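Local atomic coordinates of PtLCIB4 H88A mutant (Phaeodactylum tricornutum, PDB entry 5B5Z), a protein that probably catalyses the reversible hydration of carbon dioxide to bicarbonate, as a zinc-dependent beta-carbonic anhydrase of the LCIB family. Residues A[36-41]-A[69-74]; A[61-66]-A[245-250]; A[151-156]-A[194-199]; A[263-266]-A[270-273]. All coordinates share one frame; numbering follows the deposited sequence.

Contact 1: A[36-41]-A[69-74]; sequences AMVSKR and QDFGEV
Phe71 meets Val38 with the rim of its ring and not with a face, and this edge-on touch, together with one between Ser39 and Val74, is all that joins the two helical segments. CE1 of Phe71 lies 4.0 Å from Val38 CG1, which sits close to the plane of the ring, and CB of Val38 is nearly as near to the same ring carbon. The two side chains cross at about a right angle. The valine's first torsion (170°) sets CG1 opposite its backbone N and brings this methyl to the ring edge.

The second touch is looser and involves carbon alone: CB of Ser39 approaches CG1 of Val74 at 4.2 Å. The serine hydroxyl plays no part in it, because OG is hydrogen-bonded back to the carbonyl of Val35 one turn earlier, so a polar residue offers its methylene to a valine methyl. This pair also marks the closest backbone approach, with the CA atoms of Ser39 and Val74 7.8 Å apart.

Other residues complete the interface. Phe71 also packs on Leu34 and Val35, Val74 rests on Val35, and Asp70 OD2 is hydrogen-bonded to Asn31 ND2 nearer the start of helix 31-43. Val38, buried like Phe71, reaches beyond the helix pair to Phe261 on strand 255-264. The arrangement is helix-to-helix packing of an alpha/beta fold, in which helix 65-75 leans on a helix that itself rests against the mixed beta-sheet.

Contact 2: A[61-66]-A[245-250]; sequences DEVTRP and QINTPK
The second shell of the zinc site brings Val63 and Thr64 against Asn247 and Gln245, beside a metal bound by Cys59, His115 and Cys139. The side chain of Thr64 lies about 5 Å from the zinc ion, and Asn247 OD1 is hydrogen-bonded to ND1 of the ligand His115.

One hydrogen bond spans the two segments. Gln245 NE2 donates to the carbonyl O of Thr64 over 3.2 Å, with an N-H...O angle of 153°. The oxygen lies almost in the plane of the glutamine amide, but the donor reaches the carbonyl from the side, at a C=O...N angle of 102°. Gln245 can stretch this far because CG stands opposite the backbone N (chi1 177°) and the chain stays extended beyond it. Its other amide atom, OE1, settles against the threonine, 3.5 Å from Thr64 CB and equally close to CG2.

Asn247 meets Val63 in a different way. Its OD1 rests 3.4 Å from Val63 CG2, while ND2 comes near the carbonyl of Val63 at an angle too poor for a hydrogen bond; that nitrogen is hydrogen-bonded instead to Asp254 OD2.

The 61-66 backbone is itself braced. Asp61 OD1 accepts from Val63 N at 3.1 Å in an almost straight bond that forms an Asx turn, OD2 makes a salt bridge to Arg129, and Thr64 OG1 lies within hydrogen-bonding range of two carbonyls, Cys59 O and Asp61 O. The 3-10 turn after the ligand Cys59, held by Gln245 near the end of strand 238-247, thus belongs to the outer shell of a zinc site, consistent with that of a beta-carbonic anhydrase.

Contact 3: A[151-156]-A[194-199]; sequences QAYQAT and PYAATL
Tyr153 lies along the start of helix 196-201 and touches Ala196 with its base and Ala197 with its far half. At the root, CB of Tyr153 is packed 3.6 Å from CB of Ala196, where the backbones also come closest, the CA atoms of Tyr153 and Ala196 being 6.2 Å apart. The ring begins beside the same methyl, with CG of Tyr153 4.0 Å from Ala196 CB. The first torsion (167°) turns CG opposite the backbone N, and the ring therefore projects from helix 140-154 along its neighbour.

Further out, Ala197 takes over. Its CA stands over one face of the ring in a CH-pi contact, 4.0 Å from the centroid of Tyr153 and 18° off the ring normal. Ala196 O lies over that face too. The Ala197 methyl is shifted toward the phenol end: its CB is 4.0 Å from CE1 of Tyr153 and 3.8 Å from CZ. At the tip, OH of Tyr153 meets the same CB of Ala197 at 3.8 Å, a contact of van der Waals kind. The two alanines are small enough for a flat ring to lie close to the helix backbone.

Tyr195 holds the N-cap position of helix 196-201, so the ring rests on that helix's first two residues. Tyr153 also touches Ser200 one turn on. Behind them Leu199 packs on Ala146 and Thr150 of helix 140-154 and on Val205 and Ser212 of helix 205-228, so that the short helix 196-201 packs on both longer helices through Leu199.

Contact 4: A[263-266]-A[270-273]; sequences IRDS and MVEN
Ile263 faces both Val271 and Glu272 in a classic beta bulge, which interrupts the antiparallel hairpin formed by strands 255-264 and 270-273. Backbone hydrogen bonds define it. Ile263 N donates to Glu272 O at 2.9 Å, and Ile263 O receives two donors in return: Val271 N at 2.8 Å and, in a longer but straighter bond (169°), Glu272 N at 3.3 Å. The extra residue shifts the register by one, and the next pair, Arg264 with Met270, is a non-hydrogen-bonded one.

Side-chain packing gathers around the bulged valine. Val271 CG2 lies 3.6 Å from Ile263 CG2, the two branched side chains crossing at a slant. With CG1 opposite the carbonyl carbon of Val271 (chi1 -58°), CG2 falls between the backbone N and that carbon; CG1 lies against CB and the carboxylate of Asp265 in plain van der Waals contact, 3.7 Å from its OD2. Glu272 adds its CB beside Ile263 CB, then bends at its second torsion and carries its carboxylate away.

Polar groups find partners outside the two segments. Arg264 forms a salt bridge with Asp226, and Asp265 OD1 makes weak hydrogen bonds to the backbone of Ser267 and Asn269 in the connecting turn. The carbonyl oxygen of Ile263, which already accepts two hydrogen bonds, has one further, weaker neighbour: Met270 CA lies 3.5 Å from Ile263 O in a CA-H...O contact.

Contact 2 alone adjoins the zinc ion; the other three join more distant parts of the same fold. Contacts 1 and 2 share helix 65-75: contact 2 lies at the 3-10 turn leading into it, near the metal, and contact 1 on its later turns, with centres 17 Å apart. Strands 238-247 and 255-264, neighbours in the mixed sheet, connect contact 2 to contact 4, although their centres are 29 Å apart and lie on opposite sides of the chain's centre. Contact 4 comes nearer to contact 1, about 6 Å between nearest atoms without touching. Contact 3 is nested within the chain loop that contact 2 closes, yet lies 38 Å from contact 1, centre to centre, in a separate group of helices.

Contact 1: A[36-41]-A[69-74]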
# COMPACT_ATOMS: atom_id res chain seq x y z
N ALA A 36 17.05 -14.60 2.83
CA ALA A 36 18.09 -15.30 3.58
C ALA A 36 19.33 -14.43 3.75
O ALA A 36 19.86 -14.29 4.86
CB ALA A 36 18.44 -16.61 2.91
N MET A 37 19.78 -13.83 2.66
CA MET A 37 20.97 -13.00 2.68
C MET A 37 20.80 -11.76 3.55
O MET A 37 21.66 -11.43 4.36
CB MET A 37 21.35 -12.59 1.25
CG MET A 37 22.59 -11.75 1.22
SD MET A 37 22.79 -10.79 -0.30
CE MET A 37 21.51 -9.53 -0.13
N VAL A 38 19.67 -11.07 3.40
CA VAL A 38 19.47 -9.83 4.14
C VAL A 38 19.32 -10.11 5.64
O VAL A 38 19.91 -9.42 6.47
CB VAL A 38 18.23 -9.07 3.62
CG1 VAL A 38 17.89 -7.92 4.55
CG2 VAL A 38 18.49 -8.56 2.20
N SER A 39 18.53 -11.12 5.98
CA SER A 39 18.27 -11.41 7.39
C SER A 39 19.54 -11.92 8.06
O SER A 39 19.82 -11.56 9.19
CB SER A 39 17.13 -12.43 7.54
OG SER A 39 17.40 -13.65 6.89
N LYS A 40 20.33 -12.72 7.35
CA LYS A 40 21.60 -13.20 7.91
C LYS A 40 22.54 -12.04 8.21
O LYS A 40 23.14 -11.98 9.28
CB LYS A 40 22.28 -14.19 6.97
CG LYS A 40 23.61 -14.73 7.51
CD LYS A 40 24.29 -15.64 6.49
CE LYS A 40 25.40 -16.47 7.14
NZ LYS A 40 25.67 -17.70 6.34
N ARG A 41 22.67 -11.12 7.26
CA ARG A 41 23.55 -9.98 7.45
C ARG A 41 23.06 -9.07 8.58
O ARG A 41 23.83 -8.69 9.45
CB ARG A 41 23.68 -9.19 6.15
CG ARG A 41 24.54 -7.93 6.27
CD ARG A 41 25.96 -8.27 6.72
NE ARG A 41 26.57 -9.28 5.87
CZ ARG A 41 27.38 -9.01 4.85
NH1 ARG A 41 27.68 -7.75 4.55
NH2 ARG A 41 27.90 -9.99 4.13
N GLN A 69 5.34 -10.54 1.54
CA GLN A 69 5.02 -11.73 2.33
C GLN A 69 6.29 -12.45 2.78
O GLN A 69 6.38 -12.89 3.92
CB GLN A 69 4.12 -12.68 1.54
CG GLN A 69 2.70 -12.15 1.37
CD GLN A 69 1.87 -13.05 0.47
OE1 GLN A 69 2.33 -14.10 0.03
NE2 GLN A 69 0.63 -12.64 0.22
N ASP A 70 7.27 -12.55 1.89
CA ASP A 70 8.50 -13.27 2.23
C ASP A 70 9.31 -12.58 3.33
O ASP A 70 9.81 -13.22 4.26
CB ASP A 70 9.35 -13.47 0.98
CG ASP A 70 8.72 -14.43 -0.02
OD1 ASP A 70 7.83 -15.21 0.37
OD2 ASP A 70 9.13 -14.41 -1.20
N PHE A 71 9.42 -11.25 3.26
CA PHE A 71 10.06 -10.53 4.36
C PHE A 71 9.18 -10.49 5.61
O PHE A 71 9.68 -10.44 6.72
CB PHE A 71 10.42 -9.10 3.93
CG PHE A 71 11.77 -8.99 3.27
CD1 PHE A 71 12.93 -9.11 4.02
CD2 PHE A 71 11.88 -8.75 1.91
CE1 PHE A 71 14.17 -9.01 3.43
CE2 PHE A 71 13.13 -8.65 1.32
CZ PHE A 71 14.28 -8.79 2.08
N GLY A 72 7.87 -10.48 5.40
CA GLY A 72 6.92 -10.44 6.49
C GLY A 72 6.98 -11.70 7.33
O GLY A 72 6.73 -11.65 8.54
N GLU A 73 7.32 -12.81 6.71
CA GLU A 73 7.52 -14.05 7.49
C GLU A 73 8.65 -13.92 8.51
O GLU A 73 8.62 -14.59 9.56
CB GLU A 73 7.80 -15.23 6.57
CG GLU A 73 6.62 -15.61 5.72
CD GLU A 73 6.92 -16.74 4.75
OE1 GLU A 73 8.11 -17.11 4.59
OE2 GLU A 73 5.95 -17.25 4.14
N VAL A 74 9.63 -13.07 8.22
CA VAL A 74 10.77 -12.87 9.11
C VAL A 74 10.52 -11.73 10.10
O VAL A 74 10.82 -11.86 11.28
CB VAL A 74 12.07 -12.59 8.30
CG1 VAL A 74 13.24 -12.30 9.24
CG2 VAL A 74 12.41 -13.78 7.39

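Contact 2: A[61-66]-A[245-250]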
# COMPACT_ATOMS: atom_id res chain seq x y z
N ASP A 61 0.53 -2.76 -7.51
CA ASP A 61 0.22 -3.99 -8.27
C ASP A 61 0.23 -5.26 -7.40
O ASP A 61 1.14 -5.46 -6.59
CB ASP A 61 1.25 -4.09 -9.41
CG ASP A 61 0.86 -5.08 -10.50
OD1 ASP A 61 0.18 -6.10 -10.21
OD2 ASP A 61 1.30 -4.85 -11.66
N GLU A 62 -0.78 -6.12 -7.55
CA GLU A 62 -0.86 -7.36 -6.77
C GLU A 62 0.36 -8.26 -6.94
O GLU A 62 0.71 -9.02 -6.05
CB GLU A 62 -2.12 -8.17 -7.13
CG GLU A 62 -2.23 -8.58 -8.60
CD GLU A 62 -1.52 -9.88 -8.94
OE1 GLU A 62 -1.40 -10.20 -10.15
OE2 GLU A 62 -1.08 -10.60 -8.02
N VAL A 63 1.04 -8.17 -8.08
CA VAL A 63 2.18 -9.06 -8.32
C VAL A 63 3.38 -8.77 -7.42
O VAL A 63 4.31 -9.58 -7.35
CB VAL A 63 2.66 -9.02 -9.80
CG1 VAL A 63 1.55 -9.46 -10.72
CG2 VAL A 63 3.18 -7.64 -10.18
N THR A 64 3.37 -7.65 -6.70
CA THR A 64 4.51 -7.33 -5.86
C THR A 64 4.35 -7.91 -4.45
O THR A 64 5.30 -7.95 -3.68
CB THR A 64 4.76 -5.80 -5.78
OG1 THR A 64 3.67 -5.19 -5.08
CG2 THR A 64 4.88 -5.19 -7.18
N ARG A 65 3.15 -8.40 -4.12
CA ARG A 65 2.88 -8.94 -2.79
C ARG A 65 3.79 -10.08 -2.30
O ARG A 65 4.09 -10.13 -1.11
CB ARG A 65 1.41 -9.41 -2.68
CG ARG A 65 0.32 -8.33 -2.93
CD ARG A 65 0.19 -7.28 -1.84
NE ARG A 65 1.12 -6.18 -2.04
CZ ARG A 65 0.92 -5.17 -2.88
NH1 ARG A 65 1.84 -4.22 -3.01
NH2 ARG A 65 -0.20 -5.11 -3.61
N PRO A 66 4.23 -11.00 -3.19
CA PRO A 66 5.07 -12.09 -2.65
C PRO A 66 6.33 -11.65 -1.92
O PRO A 66 6.74 -12.28 -0.94
CB PRO A 66 5.43 -12.89 -3.90
CG PRO A 66 4.27 -12.68 -4.81
CD PRO A 66 3.91 -11.24 -4.61
N GLN A 245 12.49 -5.45 -8.59
CA GLN A 245 11.71 -6.64 -8.39
C GLN A 245 11.34 -7.23 -9.76
O GLN A 245 10.81 -6.53 -10.62
CB GLN A 245 10.48 -6.26 -7.56
CG GLN A 245 9.48 -7.33 -7.29
CD GLN A 245 8.41 -6.83 -6.34
OE1 GLN A 245 8.18 -5.60 -6.21
NE2 GLN A 245 7.75 -7.76 -5.67
N ILE A 246 11.64 -8.51 -9.96
CA ILE A 246 11.34 -9.15 -11.24
C ILE A 246 10.24 -10.18 -11.07
O ILE A 246 10.41 -11.18 -10.37
CB ILE A 246 12.61 -9.79 -11.85
CG1 ILE A 246 13.65 -8.70 -12.10
CG2 ILE A 246 12.26 -10.52 -13.15
CD1 ILE A 246 14.98 -9.24 -12.66
N ASN A 247 9.09 -9.90 -11.66
CA ASN A 247 7.92 -10.76 -11.50
C ASN A 247 7.83 -11.77 -12.64
O ASN A 247 7.70 -11.40 -13.81
CB ASN A 247 6.66 -9.90 -11.44
CG ASN A 247 6.72 -8.87 -10.34
OD1 ASN A 247 6.60 -7.67 -10.58
ND2 ASN A 247 6.98 -9.33 -9.13
N THR A 248 7.89 -13.04 -12.28
CA THR A 248 7.98 -14.13 -13.25
C THR A 248 6.69 -14.94 -13.28
O THR A 248 5.84 -14.78 -12.41
CB THR A 248 9.16 -15.04 -12.89
OG1 THR A 248 8.93 -15.57 -11.58
CG2 THR A 248 10.48 -14.25 -12.91
N PRO A 249 6.53 -15.83 -14.28
CA PRO A 249 5.34 -16.70 -14.29
C PRO A 249 5.17 -17.51 -13.00
O PRO A 249 6.12 -17.69 -12.23
CB PRO A 249 5.60 -17.62 -15.49
CG PRO A 249 6.42 -16.78 -16.42
CD PRO A 249 7.33 -15.99 -15.51
N LYS A 250 3.94 -17.98 -12.77
CA LYS A 250 3.53 -18.56 -11.49
C LYS A 250 4.34 -19.79 -11.06
O LYS A 250 4.56 -20.01 -9.87
CB LYS A 250 2.05 -18.94 -11.54

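Contact 3: A[151-156]-A[194-199]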
# COMPACT_ATOMS: atom_id res chain seq x y z
N GLN A 151 6.98 10.19 -25.75
CA GLN A 151 6.26 10.80 -26.87
C GLN A 151 6.41 12.31 -26.84
O GLN A 151 6.63 12.95 -27.88
CB GLN A 151 4.79 10.39 -26.85
CG GLN A 151 4.59 8.97 -27.32
CD GLN A 151 3.15 8.53 -27.27
OE1 GLN A 151 2.27 9.32 -26.91
NE2 GLN A 151 2.89 7.28 -27.63
N ALA A 152 6.31 12.89 -25.65
CA ALA A 152 6.51 14.32 -25.48
C ALA A 152 7.94 14.73 -25.82
O ALA A 152 8.18 15.78 -26.42
CB ALA A 152 6.18 14.73 -24.06
N TYR A 153 8.91 13.89 -25.45
CA TYR A 153 10.30 14.16 -25.76
C TYR A 153 10.54 14.07 -27.27
O TYR A 153 11.20 14.94 -27.83
CB TYR A 153 11.23 13.18 -25.02
CG TYR A 153 12.66 13.17 -25.52
CD1 TYR A 153 13.58 14.10 -25.07
CD2 TYR A 153 13.08 12.23 -26.45
CE1 TYR A 153 14.89 14.10 -25.52
CE2 TYR A 153 14.38 12.22 -26.92
CZ TYR A 153 15.28 13.16 -26.45
OH TYR A 153 16.57 13.14 -26.92
N GLN A 154 10.00 13.04 -27.91
CA GLN A 154 10.27 12.79 -29.33
C GLN A 154 9.64 13.85 -30.22
O GLN A 154 10.07 14.05 -31.36
CB GLN A 154 9.78 11.40 -29.73
CG GLN A 154 10.62 10.28 -29.15
CD GLN A 154 9.93 8.92 -29.22
OE1 GLN A 154 8.85 8.79 -29.80
NE2 GLN A 154 10.56 7.91 -28.62
N ALA A 155 8.61 14.51 -29.70
CA ALA A 155 8.18 15.77 -30.28
C ALA A 155 9.11 16.84 -29.71
O ALA A 155 8.69 17.67 -28.91
CB ALA A 155 6.73 16.06 -29.93
N THR A 156 10.37 16.79 -30.16
CA THR A 156 11.50 17.48 -29.53
C THR A 156 11.17 18.83 -28.90
O THR A 156 10.89 18.90 -27.70
CB THR A 156 12.64 17.67 -30.53
OG1 THR A 156 12.24 18.60 -31.55
CG2 THR A 156 13.02 16.34 -31.18
N PRO A 194 12.88 13.25 -16.44
CA PRO A 194 14.33 13.39 -16.69
C PRO A 194 14.95 12.24 -17.48
O PRO A 194 16.04 12.41 -18.05
CB PRO A 194 14.92 13.44 -15.28
CG PRO A 194 13.85 14.01 -14.46
CD PRO A 194 12.57 13.46 -15.02
N TYR A 195 14.28 11.09 -17.52
CA TYR A 195 14.81 9.90 -18.18
C TYR A 195 14.27 9.70 -19.59
O TYR A 195 14.45 8.64 -20.19
CB TYR A 195 14.50 8.66 -17.33
CG TYR A 195 15.06 8.75 -15.94
CD1 TYR A 195 14.36 9.39 -14.92
CD2 TYR A 195 16.32 8.24 -15.65
CE1 TYR A 195 14.88 9.50 -13.65
CE2 TYR A 195 16.85 8.34 -14.37
CZ TYR A 195 16.13 8.97 -13.38
OH TYR A 195 16.65 9.08 -12.12
N ALA A 196 13.61 10.72 -20.14
CA ALA A 196 12.94 10.57 -21.43
C ALA A 196 13.91 10.23 -22.58
O ALA A 196 13.62 9.37 -23.40
CB ALA A 196 12.15 11.82 -21.77
N ALA A 197 15.06 10.90 -22.62
CA ALA A 197 16.06 10.60 -23.65
C ALA A 197 16.55 9.16 -23.54
O ALA A 197 16.59 8.43 -24.53
CB ALA A 197 17.23 11.58 -23.56
N THR A 198 16.90 8.76 -22.32
CA THR A 198 17.38 7.40 -22.06
C THR A 198 16.39 6.36 -22.55
O THR A 198 16.75 5.37 -23.20
CB THR A 198 17.63 7.16 -20.56
OG1 THR A 198 18.59 8.11 -20.07
CG2 THR A 198 18.14 5.74 -20.31
N LEU A 199 15.12 6.59 -22.24
CA LEU A 199 14.07 5.64 -22.58
C LEU A 199 13.80 5.59 -24.09
O LEU A 199 13.56 4.52 -24.65
CB LEU A 199 12.79 6.00 -21.84
CG LEU A 199 12.86 5.87 -20.32
CD1 LEU A 199 11.57 6.41 -19.71
CD2 LEU A 199 13.12 4.43 -19.89

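Contact 4: A[263-266]-A[270-273]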
# COMPACT_ATOMS: atom_id res chain seq x y z
N ILE A 263 23.10 0.55 5.92
CA ILE A 263 22.53 0.95 7.18
C ILE A 263 22.88 2.40 7.47
O ILE A 263 24.03 2.82 7.28
CB ILE A 263 23.03 0.06 8.34
CG1 ILE A 263 22.67 -1.41 8.09
CG2 ILE A 263 22.41 0.52 9.64
CD1 ILE A 263 23.23 -2.34 9.16
N ARG A 264 21.89 3.17 7.90
CA ARG A 264 22.08 4.56 8.28
C ARG A 264 21.78 4.73 9.77
O ARG A 264 20.96 4.00 10.32
CB ARG A 264 21.17 5.48 7.46
CG ARG A 264 21.45 5.45 5.96
CD ARG A 264 20.30 6.08 5.18
NE ARG A 264 19.95 7.40 5.70
CZ ARG A 264 20.03 8.53 5.00
NH1 ARG A 264 20.43 8.52 3.74
NH2 ARG A 264 19.69 9.68 5.57
N ASP A 265 22.43 5.68 10.42
CA ASP A 265 22.16 5.94 11.84
C ASP A 265 21.11 7.04 12.01
O ASP A 265 20.62 7.59 11.02
CB ASP A 265 23.44 6.29 12.61
CG ASP A 265 24.14 7.54 12.08
OD1 ASP A 265 23.54 8.29 11.27
OD2 ASP A 265 25.30 7.78 12.48
N SER A 266 20.79 7.36 13.26
CA SER A 266 19.73 8.32 13.56
C SER A 266 20.08 9.74 13.12
O SER A 266 19.22 10.61 13.10
CB SER A 266 19.41 8.30 15.06
OG SER A 266 20.50 8.76 15.84
N MET A 270 25.63 7.19 6.82
CA MET A 270 25.72 5.78 6.42
C MET A 270 26.79 5.07 7.23
O MET A 270 27.97 5.41 7.15
CB MET A 270 26.02 5.64 4.93
CG MET A 270 26.05 4.19 4.46
SD MET A 270 26.34 3.99 2.69
CE MET A 270 27.96 4.74 2.51
N VAL A 271 26.38 4.07 8.02
CA VAL A 271 27.30 3.38 8.91
C VAL A 271 27.77 2.02 8.38
O VAL A 271 28.85 1.55 8.75
CB VAL A 271 26.67 3.18 10.31
CG1 VAL A 271 26.29 4.53 10.92
CG2 VAL A 271 25.46 2.30 10.23
N GLU A 272 26.98 1.40 7.51
CA GLU A 272 27.45 0.21 6.80
C GLU A 272 26.99 0.25 5.35
O GLU A 272 25.91 0.74 5.05
CB GLU A 272 26.94 -1.08 7.45
CG GLU A 272 27.30 -1.26 8.94
CD GLU A 272 28.76 -1.61 9.20
OE1 GLU A 272 29.46 -2.10 8.29
OE2 GLU A 272 29.22 -1.39 10.35
N ASN A 273 27.82 -0.27 4.46
CA ASN A 273 27.45 -0.46 3.07
C ASN A 273 27.81 -1.88 2.66
O ASN A 273 28.98 -2.25 2.65
CB ASN A 273 28.13 0.57 2.17
CG ASN A 273 27.52 0.63 0.78
OD1 ASN A 273 26.86 -0.31 0.34
ND2 ASN A 273 27.74 1.75 0.08